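Local coordinates for aminotransferase (Neisseria meningitidis Z2491, PDB 3JTX), which probably transfers amino groups between amino acids and 2-oxo acids, using pyridoxal phosphate held as a Schiff base on a lysine, at residues Tyr303-Leu314 with Leu322-Trp330. Sequence-based numbering, arbitrary orientation.
Sequences YQEKFERVIPIL and LPDASFYIW
Chi1 of -85° sets CG of Phe-307 beside its own backbone N and sends the ring off helix 303-314 into the bend of 322-330, while chi1 of 55° puts CG of Phe-327 between its backbone N and carbonyl carbon, which lays the ring alongside Tyr-303. Phe-307, broad and wholly apolar, suits the central place: its CE1 meets Ile-329 CG1 at 3.5 Å and also touches Pro-323 CD. Its CB lies 3.7 Å from Leu-322 CD1, and the ring edge at CZ meets Tyr-328 O and the carbonyl carbon of Phe-327 close to the ring plane. The Tyr-303 and Phe-327 rings run side by side, planes 28° apart but slid so far that they scarcely overlap; Tyr-303 OH reaches Phe-327 CD2 at 3.4 Å. In this class I/II aminotransferase the contact packs the C-terminal half of helix 294-314 against the loop leading into strand 328-332, an edge of a three-stranded antiparallel sheet, and the strand's start. Helix 381-394 packs on the same helix, its Cys-384 touching Val-310. Pro-323 restricts the loop backbone and offers Phe-307 a compact apolar ring; at Ser-326 an ST turn forms, OG accepting from Tyr-328 N at 3.1 Å. Further along, beta-branched Ile-329, apolar and suited to a strand, extends CD1 among Val-310, Ile-311 and Leu-314, meeting Leu-314 CD1 tip to tip at 3.8 Å.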
ATOM      1  N   TYR A 303      28.483   6.512  -8.729  1.00 20.42           N
ATOM      2  CA  TYR A 303      28.784   6.678  -7.302  1.00 20.49           C
ATOM      3  C   TYR A 303      30.264   6.428  -6.984  1.00 20.58           C
ATOM      4  O   TYR A 303      30.856   7.148  -6.185  1.00 20.26           O
ATOM      5  CB  TYR A 303      27.907   5.768  -6.445  1.00 20.59           C
ATOM      6  CG  TYR A 303      26.436   6.147  -6.416  1.00 18.57           C
ATOM      7  CD1 TYR A 303      26.008   7.336  -5.822  1.00 18.28           C
ATOM      8  CD2 TYR A 303      25.472   5.296  -6.937  1.00 18.75           C
ATOM      9  CE1 TYR A 303      24.652   7.676  -5.769  1.00 18.60           C
ATOM     10  CE2 TYR A 303      24.119   5.616  -6.885  1.00 18.02           C
ATOM     11  CZ  TYR A 303      23.710   6.807  -6.300  1.00 19.01           C
ATOM     12  OH  TYR A 303      22.365   7.134  -6.241  1.00 17.94           O
ATOM     13  N   GLN A 304      30.834   5.388  -7.589  1.00 20.65           N
ATOM     14  CA  GLN A 304      32.263   5.091  -7.486  1.00 21.28           C
ATOM     15  C   GLN A 304      33.130   6.319  -7.806  1.00 21.06           C
ATOM     16  O   GLN A 304      34.065   6.640  -7.064  1.00 20.36           O
ATOM     17  CB  GLN A 304      32.618   3.929  -8.427  1.00 21.50           C
ATOM     18  CG  GLN A 304      34.103   3.635  -8.605  1.00 24.64           C
ATOM     19  CD  GLN A 304      34.671   2.633  -7.604  1.00 26.79           C
ATOM     20  OE1 GLN A 304      34.052   1.612  -7.294  1.00 27.39           O
ATOM     21  NE2 GLN A 304      35.879   2.911  -7.124  1.00 29.84           N
ATOM     22  N   GLU A 305      32.813   6.999  -8.905  1.00 21.03           N
ATOM     23  CA  GLU A 305      33.583   8.170  -9.335  1.00 21.42           C
ATOM     24  C   GLU A 305      33.514   9.244  -8.254  1.00 20.47           C
ATOM     25  O   GLU A 305      34.523   9.815  -7.865  1.00 20.40           O
ATOM     26  CB  GLU A 305      33.027   8.693 -10.663  1.00 21.87           C
ATOM     27  CG  GLU A 305      33.756   9.895 -11.229  1.00 25.55           C
ATOM     28  CD  GLU A 305      33.106  10.464 -12.496  1.00 29.47           C
ATOM     29  OE1 GLU A 305      31.942  10.100 -12.816  1.00 31.58           O
ATOM     30  OE2 GLU A 305      33.766  11.300 -13.154  1.00 31.34           O
ATOM     31  N   LYS A 306      32.317   9.493  -7.730  1.00 19.52           N
ATOM     32  CA  LYS A 306      32.159  10.500  -6.690  1.00 19.33           C
ATOM     33  C   LYS A 306      33.023  10.198  -5.455  1.00 18.85           C
ATOM     34  O   LYS A 306      33.738  11.073  -4.966  1.00 18.91           O
ATOM     35  CB  LYS A 306      30.689  10.615  -6.258  1.00 18.86           C
ATOM     36  CG  LYS A 306      29.747  11.094  -7.358  1.00 19.71           C
ATOM     37  CD  LYS A 306      28.313  11.183  -6.860  1.00 19.03           C
ATOM     38  CE  LYS A 306      27.290  10.888  -7.954  1.00 18.44           C
ATOM     39  NZ  LYS A 306      25.900  11.072  -7.431  1.00 17.14           N
ATOM     40  N   PHE A 307      32.933   8.968  -4.946  1.00 18.70           N
ATOM     41  CA  PHE A 307      33.662   8.575  -3.736  1.00 18.68           C
ATOM     42  C   PHE A 307      35.175   8.581  -3.963  1.00 19.26           C
ATOM     43  O   PHE A 307      35.925   8.991  -3.084  1.00 19.22           O
ATOM     44  CB  PHE A 307      33.225   7.194  -3.248  1.00 18.71           C
ATOM     45  CG  PHE A 307      32.004   7.215  -2.375  1.00 18.71           C
ATOM     46  CD1 PHE A 307      32.121   7.372  -1.005  1.00 20.54           C
ATOM     47  CD2 PHE A 307      30.749   7.082  -2.922  1.00 21.52           C
ATOM     48  CE1 PHE A 307      31.002   7.390  -0.194  1.00 22.11           C
ATOM     49  CE2 PHE A 307      29.619   7.093  -2.126  1.00 23.61           C
ATOM     50  CZ  PHE A 307      29.749   7.249  -0.749  1.00 23.25           C
ATOM     51  N   GLU A 308      35.602   8.110  -5.139  1.00 19.52           N
ATOM     52  CA  GLU A 308      37.005   8.077  -5.505  1.00 20.40           C
ATOM     53  C   GLU A 308      37.666   9.443  -5.387  1.00 20.10           C
ATOM     54  O   GLU A 308      38.826   9.530  -5.020  1.00 19.59           O
ATOM     55  CB  GLU A 308      37.177   7.587  -6.946  1.00 21.28           C
ATOM     56  CG  GLU A 308      37.309   6.111  -7.059  1.00 24.03           C
ATOM     57  CD  GLU A 308      37.349   5.629  -8.503  1.00 28.34           C
ATOM     58  OE1 GLU A 308      37.251   6.470  -9.438  1.00 29.94           O
ATOM     59  OE2 GLU A 308      37.465   4.398  -8.686  1.00 31.32           O
ATOM     60  N   ARG A 309      36.916  10.498  -5.708  1.00 19.73           N
ATOM     61  CA  ARG A 309      37.435  11.859  -5.683  1.00 19.70           C
ATOM     62  C   ARG A 309      37.207  12.551  -4.336  1.00 19.06           C
ATOM     63  O   ARG A 309      38.086  13.265  -3.851  1.00 18.23           O
ATOM     64  CB  ARG A 309      36.814  12.657  -6.823  1.00 19.99           C
ATOM     65  CG  ARG A 309      37.130  12.045  -8.191  1.00 22.82           C
ATOM     66  CD  ARG A 309      36.585  12.860  -9.351  1.00 27.12           C
ATOM     67  NE  ARG A 309      37.163  14.205  -9.400  1.00 31.04           N
ATOM     68  CZ  ARG A 309      36.703  15.213 -10.147  1.00 31.84           C
ATOM     69  NH1 ARG A 309      35.657  15.046 -10.957  1.00 32.12           N
ATOM     70  NH2 ARG A 309      37.302  16.398 -10.084  1.00 33.24           N
ATOM     71  N   VAL A 310      36.047  12.313  -3.721  1.00 17.89           N
ATOM     72  CA  VAL A 310      35.677  12.974  -2.469  1.00 17.24           C
ATOM     73  C   VAL A 310      36.461  12.467  -1.246  1.00 17.24           C
ATOM     74  O   VAL A 310      36.884  13.265  -0.409  1.00 16.38           O
ATOM     75  CB  VAL A 310      34.142  12.857  -2.200  1.00 17.21           C
ATOM     76  CG1 VAL A 310      33.797  13.303  -0.795  1.00 17.08           C
ATOM     77  CG2 VAL A 310      33.354  13.645  -3.233  1.00 15.14           C
ATOM     78  N   ILE A 311      36.630  11.149  -1.113  1.00 16.84           N
ATOM     79  CA  ILE A 311      37.255  10.606   0.094  1.00 16.43           C
ATOM     80  C   ILE A 311      38.666  11.178   0.299  1.00 16.66           C
ATOM     81  O   ILE A 311      38.966  11.683   1.389  1.00 16.25           O
ATOM     82  CB  ILE A 311      37.243   9.056   0.129  1.00 16.15           C
ATOM     83  CG1 ILE A 311      35.817   8.535   0.327  1.00 15.93           C
ATOM     84  CG2 ILE A 311      38.177   8.528   1.224  1.00 16.16           C
ATOM     85  CD1 ILE A 311      35.186   8.869   1.681  1.00 15.67           C
ATOM     86  N   PRO A 312      39.527  11.129  -0.738  1.00 16.95           N
ATOM     87  CA  PRO A 312      40.872  11.694  -0.533  1.00 17.32           C
ATOM     88  C   PRO A 312      40.881  13.203  -0.252  1.00 17.16           C
ATOM     89  O   PRO A 312      41.789  13.686   0.431  1.00 16.65           O
ATOM     90  CB  PRO A 312      41.631  11.373  -1.833  1.00 17.59           C
ATOM     91  CG  PRO A 312      40.675  10.717  -2.741  1.00 17.69           C
ATOM     92  CD  PRO A 312      39.343  10.560  -2.083  1.00 17.28           C
ATOM     93  N   ILE A 313      39.890  13.941  -0.756  1.00 16.81           N
ATOM     94  CA  ILE A 313      39.804  15.377  -0.446  1.00 16.77           C
ATOM     95  C   ILE A 313      39.501  15.540   1.049  1.00 16.80           C
ATOM     96  O   ILE A 313      40.212  16.251   1.756  1.00 16.07           O
ATOM     97  CB  ILE A 313      38.754  16.118  -1.313  1.00 16.81           C
ATOM     98  CG1 ILE A 313      39.184  16.124  -2.782  1.00 16.72           C
ATOM     99  CG2 ILE A 313      38.585  17.565  -0.858  1.00 16.46           C
ATOM    100  CD1 ILE A 313      38.116  16.635  -3.726  1.00 15.67           C
ATOM    101  N   LEU A 314      38.477  14.842   1.534  1.00 16.47           N
ATOM    102  CA  LEU A 314      38.093  14.958   2.942  1.00 16.67           C
ATOM    103  C   LEU A 314      39.200  14.472   3.884  1.00 16.96           C
ATOM    104  O   LEU A 314      39.379  15.006   4.989  1.00 16.88           O
ATOM    105  CB  LEU A 314      36.791  14.180   3.217  1.00 16.64           C
ATOM    106  CG  LEU A 314      35.506  14.734   2.586  1.00 15.96           C
ATOM    107  CD1 LEU A 314      34.330  13.776   2.875  1.00 13.89           C
ATOM    108  CD2 LEU A 314      35.217  16.182   3.061  1.00 13.66           C
ATOM    109  N   LEU A 322      36.534   5.201   2.899  1.00 19.39           N
ATOM    110  CA  LEU A 322      35.460   4.696   2.048  1.00 19.52           C
ATOM    111  C   LEU A 322      34.536   3.815   2.890  1.00 18.87           C
ATOM    112  O   LEU A 322      35.013   2.974   3.622  1.00 19.11           O
ATOM    113  CB  LEU A 322      36.073   3.872   0.924  1.00 19.73           C
ATOM    114  CG  LEU A 322      35.252   3.496  -0.299  1.00 21.42           C
ATOM    115  CD1 LEU A 322      34.833   4.708  -1.099  1.00 21.06           C
ATOM    116  CD2 LEU A 322      36.119   2.572  -1.151  1.00 22.88           C
ATOM    117  N   PRO A 323      33.211   4.025   2.823  1.00 18.47           N
ATOM    118  CA  PRO A 323      32.321   3.112   3.552  1.00 18.05           C
ATOM    119  C   PRO A 323      32.276   1.720   2.910  1.00 17.58           C
ATOM    120  O   PRO A 323      32.811   1.536   1.798  1.00 16.56           O
ATOM    121  CB  PRO A 323      30.968   3.802   3.449  1.00 18.55           C
ATOM    122  CG  PRO A 323      31.033   4.547   2.164  1.00 19.12           C
ATOM    123  CD  PRO A 323      32.464   4.988   1.997  1.00 18.29           C
ATOM    124  N   ASP A 324      31.661   0.749   3.589  1.00 17.54           N
ATOM    125  CA  ASP A 324      31.568  -0.616   3.035  1.00 17.56           C
ATOM    126  C   ASP A 324      30.720  -0.575   1.761  1.00 17.51           C
ATOM    127  O   ASP A 324      31.007  -1.270   0.777  1.00 17.13           O
ATOM    128  CB  ASP A 324      30.927  -1.617   4.019  1.00 17.30           C
ATOM    129  CG  ASP A 324      31.778  -1.898   5.267  1.00 18.73           C
ATOM    130  OD1 ASP A 324      32.979  -1.570   5.299  1.00 18.35           O
ATOM    131  OD2 ASP A 324      31.229  -2.479   6.233  1.00 18.16           O
ATOM    132  N   ALA A 325      29.651   0.209   1.813  1.00 17.24           N
ATOM    133  CA  ALA A 325      28.706   0.355   0.700  1.00 17.66           C
ATOM    134  C   ALA A 325      27.765   1.538   0.976  1.00 17.88           C
ATOM    135  O   ALA A 325      27.957   2.266   1.944  1.00 18.78           O
ATOM    136  CB  ALA A 325      27.914  -0.957   0.484  1.00 16.78           C
ATOM    137  N   SER A 326      26.737   1.700   0.143  1.00 18.07           N
ATOM    138  CA  SER A 326      25.788   2.832   0.188  1.00 17.72           C
ATOM    139  C   SER A 326      26.406   4.097  -0.409  1.00 17.29           C
ATOM    140  O   SER A 326      27.591   4.108  -0.746  1.00 17.00           O
ATOM    141  CB  SER A 326      25.249   3.129   1.589  1.00 17.73           C
ATOM    142  OG  SER A 326      26.039   4.105   2.264  1.00 20.79           O
ATOM    143  N   PHE A 327      25.565   5.121  -0.574  1.00 16.43           N
ATOM    144  CA  PHE A 327      26.004   6.431  -1.052  1.00 16.62           C
ATOM    145  C   PHE A 327      26.175   7.476   0.054  1.00 16.48           C
ATOM    146  O   PHE A 327      26.219   8.685  -0.225  1.00 18.01           O
ATOM    147  CB  PHE A 327      25.148   6.943  -2.248  1.00 15.82           C
ATOM    148  CG  PHE A 327      23.649   6.998  -2.021  1.00 16.18           C
ATOM    149  CD1 PHE A 327      23.088   7.731  -0.982  1.00 15.19           C
ATOM    150  CD2 PHE A 327      22.786   6.383  -2.930  1.00 17.01           C
ATOM    151  CE1 PHE A 327      21.711   7.819  -0.833  1.00 16.33           C
ATOM    152  CE2 PHE A 327      21.409   6.455  -2.777  1.00 16.79           C
ATOM    153  CZ  PHE A 327      20.870   7.180  -1.728  1.00 17.22           C
ATOM    154  N   TYR A 328      26.336   7.024   1.296  1.00 16.08           N
ATOM    155  CA  TYR A 328      26.559   7.930   2.427  1.00 15.82           C
ATOM    156  C   TYR A 328      28.000   7.933   2.887  1.00 15.64           C
ATOM    157  O   TYR A 328      28.688   6.899   2.821  1.00 16.20           O
ATOM    158  CB  TYR A 328      25.676   7.547   3.615  1.00 15.61           C
ATOM    159  CG  TYR A 328      24.222   7.557   3.274  1.00 15.93           C
ATOM    160  CD1 TYR A 328      23.546   8.758   3.029  1.00 15.96           C
ATOM    161  CD2 TYR A 328      23.514   6.374   3.189  1.00 16.79           C
ATOM    162  CE1 TYR A 328      22.186   8.761   2.708  1.00 16.12           C
ATOM    163  CE2 TYR A 328      22.162   6.364   2.867  1.00 15.64           C
ATOM    164  CZ  TYR A 328      21.500   7.548   2.636  1.00 15.96           C
ATOM    165  OH  TYR A 328      20.157   7.499   2.283  1.00 15.78           O
ATOM    166  N   ILE A 329      28.455   9.108   3.323  1.00 15.09           N
ATOM    167  CA  ILE A 329      29.644   9.240   4.140  1.00 14.27           C
ATOM    168  C   ILE A 329      29.137   9.636   5.548  1.00 14.98           C
ATOM    169  O   ILE A 329      28.430  10.634   5.708  1.00 14.57           O
ATOM    170  CB  ILE A 329      30.588  10.323   3.610  1.00 14.58           C
ATOM    171  CG1 ILE A 329      31.109   9.955   2.210  1.00 14.53           C
ATOM    172  CG2 ILE A 329      31.758  10.512   4.557  1.00 12.86           C
ATOM    173  CD1 ILE A 329      32.020  11.011   1.615  1.00 13.19           C
ATOM    174  N   TRP A 330      29.474   8.823   6.545  1.00 14.56           N
ATOM    175  CA  TRP A 330      29.140   9.095   7.949  1.00 15.22           C
ATOM    176  C   TRP A 330      30.369   9.771   8.540  1.00 14.95           C
ATOM    177  O   TRP A 330      31.280   9.114   9.057  1.00 15.35           O
ATOM    178  CB  TRP A 330      28.773   7.755   8.618  1.00 15.18           C
ATOM    179  CG  TRP A 330      28.258   7.718  10.045  1.00 15.92           C
ATOM    180  CD1 TRP A 330      28.733   6.903  11.058  1.00 16.86           C
ATOM    181  CD2 TRP A 330      27.129   8.408  10.594  1.00 15.08           C
ATOM    182  NE1 TRP A 330      27.985   7.068  12.191  1.00 17.00           N
ATOM    183  CE2 TRP A 330      27.003   7.995  11.942  1.00 15.37           C
ATOM    184  CE3 TRP A 330      26.222   9.347  10.085  1.00 14.57           C
ATOM    185  CZ2 TRP A 330      26.010   8.501  12.793  1.00 14.26           C
ATOM    186  CZ3 TRP A 330      25.240   9.863  10.939  1.00 15.28           C
ATOM    187  CH2 TRP A 330      25.128   9.422  12.265  1.00 15.16           C
TER